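Local coordinates for protein antibiotic biosynthesis monooxygenase (Rhodospirillum rubrum, PDB 4HL9) that probably acts as a monooxygenase of the antibiotic biosynthesis type, a small alpha-beta protein that assembles as a dimer, at residues A[28-33]-A[42-47]; A[63-66]-A[70-73]. All blocks are in the same frame, centred on the assembly; numbering follows the deposited sequence.

Interaction 1: residues A[28-33]-A[42-47]; sequences AQDFIK and PLYREL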
loop_
_atom_site.group_PDB
_atom_site.type_symbol
_atom_site.label_atom_id
_atom_site.label_comp_id
_atom_site.label_asym_id
_atom_site.label_seq_id
_atom_site.Cartn_x
_atom_site.Cartn_y
_atom_site.Cartn_z
ATOM N N ALA A 28 3.406 -5.132 -0.406
ATOM C CA ALA A 28 3.396 -6.563 -0.124
ATOM C C ALA A 28 2.611 -6.755 1.156
ATOM O O ALA A 28 2.765 -5.961 2.111
ATOM C CB ALA A 28 4.801 -7.054 0.074
ATOM N N GLN A 29 1.770 -7.786 1.163
ATOM C CA GLN A 29 0.896 -8.108 2.275
ATOM C C GLN A 29 1.083 -9.556 2.676
ATOM O O GLN A 29 1.053 -10.468 1.815
ATOM C CB GLN A 29 -0.561 -7.906 1.881
ATOM C CG GLN A 29 -0.881 -6.503 1.374
ATOM C CD GLN A 29 -2.347 -6.330 1.110
ATOM O OE1 GLN A 29 -3.171 -6.584 1.989
ATOM N NE2 GLN A 29 -2.692 -5.886 -0.108
ATOM N N ASP A 30 1.270 -9.754 3.969
ATOM C CA ASP A 30 1.351 -11.088 4.563
ATOM C C ASP A 30 0.141 -11.271 5.487
ATOM O O ASP A 30 -0.300 -10.298 6.125
ATOM C CB ASP A 30 2.590 -11.214 5.418
ATOM C CG ASP A 30 3.901 -11.170 4.622
ATOM O OD1 ASP A 30 3.912 -11.297 3.376
ATOM O OD2 ASP A 30 4.934 -11.046 5.293
ATOM N N PHE A 31 -0.367 -12.500 5.550
ATOM C CA PHE A 31 -1.474 -12.851 6.461
ATOM C C PHE A 31 -0.976 -13.959 7.350
ATOM O O PHE A 31 -0.845 -15.094 6.908
ATOM C CB PHE A 31 -2.705 -13.281 5.667
ATOM C CG PHE A 31 -3.175 -12.241 4.661
ATOM C CD1 PHE A 31 -4.201 -11.357 4.985
ATOM C CD2 PHE A 31 -2.587 -12.149 3.406
ATOM C CE1 PHE A 31 -4.646 -10.397 4.067
ATOM C CE2 PHE A 31 -3.017 -11.184 2.473
ATOM C CZ PHE A 31 -4.041 -10.312 2.805
ATOM N N ILE A 32 -0.636 -13.604 8.578
ATOM C CA ILE A 32 0.039 -14.523 9.494
ATOM C C ILE A 32 -1.000 -15.153 10.438
ATOM O O ILE A 32 -1.902 -14.441 10.910
ATOM C CB ILE A 32 1.125 -13.785 10.321
ATOM C CG1 ILE A 32 2.188 -13.160 9.382
ATOM C CG2 ILE A 32 1.805 -14.741 11.323
ATOM C CD1 ILE A 32 2.700 -14.162 8.336
ATOM N N LYS A 33 -0.857 -16.453 10.721
ATOM C CA LYS A 33 -1.742 -17.125 11.699
ATOM C C LYS A 33 -1.633 -16.418 13.042
ATOM O O LYS A 33 -0.528 -16.156 13.507
ATOM C CB LYS A 33 -1.383 -18.604 11.841
ATOM C CG LYS A 33 -1.606 -19.415 10.585
ATOM C CD LYS A 33 -1.234 -20.875 10.826
ATOM C CE LYS A 33 -1.432 -21.675 9.570
ATOM N NZ LYS A 33 -1.054 -23.087 9.799
ATOM N N PRO A 42 9.824 -10.331 15.756
ATOM C CA PRO A 42 11.280 -10.094 15.763
ATOM C C PRO A 42 11.931 -10.287 14.389
ATOM O O PRO A 42 12.919 -9.623 14.087
ATOM C CB PRO A 42 11.815 -11.163 16.734
ATOM C CG PRO A 42 10.626 -11.537 17.583
ATOM C CD PRO A 42 9.457 -11.451 16.655
ATOM N N LEU A 43 11.396 -11.222 13.610
ATOM C CA LEU A 43 11.843 -11.512 12.250
ATOM C C LEU A 43 11.566 -10.303 11.339
ATOM O O LEU A 43 12.455 -9.837 10.625
ATOM C CB LEU A 43 11.105 -12.749 11.729
ATOM C CG LEU A 43 11.576 -14.166 12.080
ATOM C CD1 LEU A 43 12.353 -14.253 13.371
ATOM C CD2 LEU A 43 10.470 -15.223 11.981
ATOM N N TYR A 44 10.337 -9.785 11.408
ATOM C CA TYR A 44 9.964 -8.568 10.683
ATOM C C TYR A 44 10.862 -7.378 11.074
ATOM O O TYR A 44 11.287 -6.619 10.203
ATOM C CB TYR A 44 8.491 -8.219 10.940
ATOM C CG TYR A 44 7.464 -8.949 10.089
ATOM C CD1 TYR A 44 7.463 -8.852 8.706
ATOM C CD2 TYR A 44 6.436 -9.686 10.691
ATOM C CE1 TYR A 44 6.483 -9.505 7.939
ATOM C CE2 TYR A 44 5.479 -10.335 9.945
ATOM C CZ TYR A 44 5.491 -10.241 8.584
ATOM O OH TYR A 44 4.534 -10.897 7.873
ATOM N N ARG A 45 11.144 -7.212 12.368
ATOM C CA ARG A 45 11.993 -6.103 12.817
ATOM C C ARG A 45 13.414 -6.156 12.210
ATOM O O ARG A 45 13.936 -5.141 11.725
ATOM C CB ARG A 45 12.064 -6.033 14.348
ATOM C CG ARG A 45 10.740 -5.718 15.050
ATOM C CD ARG A 45 10.990 -5.491 16.537
ATOM N NE ARG A 45 10.065 -6.233 17.398
ATOM C CZ ARG A 45 8.783 -5.920 17.592
ATOM N NH1 ARG A 45 8.229 -4.878 16.974
ATOM N NH2 ARG A 45 8.044 -6.666 18.402
ATOM N N GLU A 46 14.014 -7.346 12.204
ATOM C CA GLU A 46 15.323 -7.538 11.557
ATOM C C GLU A 46 15.238 -7.336 10.038
ATOM O O GLU A 46 16.109 -6.706 9.456
ATOM C CB GLU A 46 15.928 -8.918 11.875
ATOM C CG GLU A 46 17.362 -9.103 11.314
ATOM C CD GLU A 46 17.949 -10.496 11.548
ATOM O OE1 GLU A 46 17.339 -11.311 12.278
ATOM O OE2 GLU A 46 19.032 -10.773 10.992
ATOM N N LEU A 47 14.206 -7.882 9.400
ATOM C CA LEU A 47 14.005 -7.686 7.955
ATOM C C LEU A 47 13.981 -6.182 7.599
ATOM O O LEU A 47 14.672 -5.729 6.677
ATOM C CB LEU A 47 12.751 -8.453 7.467
ATOM C CG LEU A 47 12.422 -8.421 5.973
ATOM C CD1 LEU A 47 13.601 -8.969 5.131
ATOM C CD2 LEU A 47 11.088 -9.129 5.632
#

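Interaction 2: residues A[63-66]-A[70-73]; sequences FVDQ and GHFV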
loop_
_atom_site.group_PDB
_atom_site.type_symbol
_atom_site.label_atom_id
_atom_site.label_comp_id
_atom_site.label_asym_id
_atom_site.label_seq_id
_atom_site.Cartn_x
_atom_site.Cartn_y
_atom_site.Cartn_z
ATOM N N PHE A 63 3.730 -1.896 8.258
ATOM C CA PHE A 63 2.523 -1.486 8.971
ATOM C C PHE A 63 1.711 -2.702 9.305
ATOM O O PHE A 63 1.926 -3.776 8.730
ATOM C CB PHE A 63 1.689 -0.575 8.072
ATOM C CG PHE A 63 2.436 0.635 7.618
ATOM C CD1 PHE A 63 2.397 1.801 8.368
ATOM C CD2 PHE A 63 3.243 0.586 6.472
ATOM C CE1 PHE A 63 3.122 2.941 7.953
ATOM C CE2 PHE A 63 3.960 1.702 6.061
ATOM C CZ PHE A 63 3.883 2.882 6.794
ATOM N N VAL A 64 0.746 -2.518 10.204
ATOM C CA VAL A 64 -0.172 -3.599 10.551
ATOM C C VAL A 64 -1.626 -3.099 10.480
ATOM O O VAL A 64 -1.919 -1.975 10.873
ATOM C CB VAL A 64 0.169 -4.206 11.936
ATOM C CG1 VAL A 64 0.005 -3.171 13.052
ATOM C CG2 VAL A 64 -0.685 -5.466 12.226
ATOM N N ASP A 65 -2.508 -3.960 9.997
ATOM C CA ASP A 65 -3.950 -3.696 9.820
ATOM C C ASP A 65 -4.560 -3.482 11.202
ATOM O O ASP A 65 -4.284 -4.270 12.117
ATOM C CB ASP A 65 -4.570 -4.932 9.175
ATOM C CG ASP A 65 -6.054 -4.779 8.831
ATOM O OD1 ASP A 65 -6.759 -3.941 9.428
ATOM O OD2 ASP A 65 -6.517 -5.554 7.971
ATOM N N GLN A 66 -5.353 -2.422 11.360
ATOM C CA GLN A 66 -5.947 -2.117 12.684
ATOM C C GLN A 66 -6.983 -3.160 13.138
ATOM O O GLN A 66 -7.290 -3.262 14.350
ATOM C CB GLN A 66 -6.570 -0.719 12.703
ATOM C CG GLN A 66 -5.575 0.437 12.616
ATOM C CD GLN A 66 -6.243 1.782 12.809
ATOM O OE1 GLN A 66 -7.415 1.943 12.476
ATOM N NE2 GLN A 66 -5.497 2.761 13.315
ATOM N N GLY A 70 -2.428 -9.736 12.632
ATOM C CA GLY A 70 -1.582 -10.619 11.831
ATOM C C GLY A 70 -1.476 -10.230 10.371
ATOM O O GLY A 70 -0.848 -10.950 9.608
ATOM N N HIS A 71 -2.082 -9.109 9.971
ATOM C CA HIS A 71 -2.087 -8.719 8.544
ATOM C C HIS A 71 -1.038 -7.615 8.433
ATOM O O HIS A 71 -1.264 -6.486 8.882
ATOM C CB HIS A 71 -3.493 -8.275 8.069
ATOM C CG HIS A 71 -3.543 -7.729 6.656
ATOM N ND1 HIS A 71 -4.552 -6.896 6.213
ATOM C CD2 HIS A 71 -2.704 -7.881 5.601
ATOM C CE1 HIS A 71 -4.345 -6.572 4.946
ATOM N NE2 HIS A 71 -3.224 -7.148 4.551
ATOM N N PHE A 72 0.134 -7.969 7.894
ATOM C CA PHE A 72 1.258 -7.016 7.832
ATOM C C PHE A 72 1.386 -6.502 6.427
ATOM O O PHE A 72 1.199 -7.270 5.487
ATOM C CB PHE A 72 2.573 -7.672 8.285
ATOM C CG PHE A 72 2.582 -8.026 9.735
ATOM C CD1 PHE A 72 2.905 -7.070 10.695
ATOM C CD2 PHE A 72 2.215 -9.309 10.146
ATOM C CE1 PHE A 72 2.889 -7.388 12.034
ATOM C CE2 PHE A 72 2.195 -9.637 11.483
ATOM C CZ PHE A 72 2.536 -8.675 12.432
ATOM N N VAL A 73 1.754 -5.225 6.297
ATOM C CA VAL A 73 1.838 -4.576 4.990
ATOM C C VAL A 73 3.162 -3.824 4.867
ATOM O O VAL A 73 3.494 -2.978 5.714
ATOM C CB VAL A 73 0.643 -3.635 4.724
ATOM C CG1 VAL A 73 0.795 -2.909 3.362
ATOM C CG2 VAL A 73 -0.684 -4.418 4.764
#

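Interaction 1: residues A[28-33]-A[42-47]
The phenol oxygen of Tyr44 donates a hydrogen bond to the carboxylate of Asp30, with OH of Tyr44 and OD2 of Asp30 only 2.6 Å apart. OD2 accepts on its anti lone pair, the one turned away from the other oxygen, and lies in the plane of the tyrosine ring at its edge, while carboxylate and ring planes are 32° apart. The two side chains run past each other in opposite directions, which brings the OH of Tyr44 within 3.1 Å of CB of Asp30 as well. The bond fixes the direction of the phenol O-H and ties the end of the tyrosine to the strand.

The pair joins helix 37-52 to strand 24-32, the first helix and first strand of the ferredoxin-like alpha-beta fold in which this family packs its helices on one face of an antiparallel sheet. Since the nearest CA atoms, those of Asp30 and Tyr44, are 10.9 Å apart, the long aromatic side chain has to span the gap between the layers. Ile32, two residues further along the strand, approaches from the opposite direction: its CG1, placed beside the backbone N by a chi1 of -60°, reaches the OH of Tyr44 at 3.6 Å. Elsewhere the tyrosine ring meets Phe72 and touches Leu62 of the sheet and Ile100 of helix 91-101.

Interaction 2: residues A[63-66]-A[70-73]
Strands 63-65 and 71-73 run antiparallel, their short axes 4.7 Å apart at closest approach and their N-to-C directions 144° apart. They form the end of the beta hairpin made by strands 59-65 and 71-78 of the ferredoxin-like sheet. Phe63 and Val73 are a hydrogen-bonded pair: Phe63 N reaches Val73 O at 2.8 Å, and Val73 N returns a bond of 2.8 Å to Phe63 O. Nearer the turn, Asp65 N adds a third rung to His71 O at 3.0 Å.

Val64 and Phe72 form the intervening non-hydrogen-bonded pair. Their side chains lie side by side and point the same way, on the sheet face where Phe72 also touches Ile32. A chi1 of 63° leaves CG2 of Val64 anti to the backbone N, and this is the branch that meets CE1 of Phe72, at 4.1 Å. Phe63 and Val73 project from the reverse face, toward the second subunit, where they pack on Lys25 and Met113 of that chain, respectively. Residues 63-65 also pair with an antiparallel strand of the second subunit, continuing the sheet across the dimer interface.

At the hairpin end, the imidazole of His71 has partners at both nitrogens, with NE2 bonded to the side chain of Gln29. The carboxylate of Asp65 is likewise held at both oxygens. Its OD1 takes the backbone N of Lys67. ND1 of His71 donates to OD2 of Asp65 at 3.0 Å, and OD2 accepts on its anti lone pair, with the carboxylate plane turned 64° from the ring and OD2 close to the imidazole plane.

How the interactions relate
Interactions 1 and 2, whose centres are about 9 Å apart, are joined through strand 24-32, which meets the helix of interaction 1 through its side chains and the hairpin of interaction 2 through its backbone edge. That edge pairs with strand 71-78, its neighbour in the sheet, with Ile32 N 2.9 Å from Gly70 O. On the helix side, CE2 of Tyr44 and CD2 of Phe72 approach to 3.4 Å, so the aromatic ring of interaction 1 packs directly on the hairpin. On the reverse face, Gln29 OE1 lies 2.6 Å from His71 NE2, and the Phe31 and His71 rings stack.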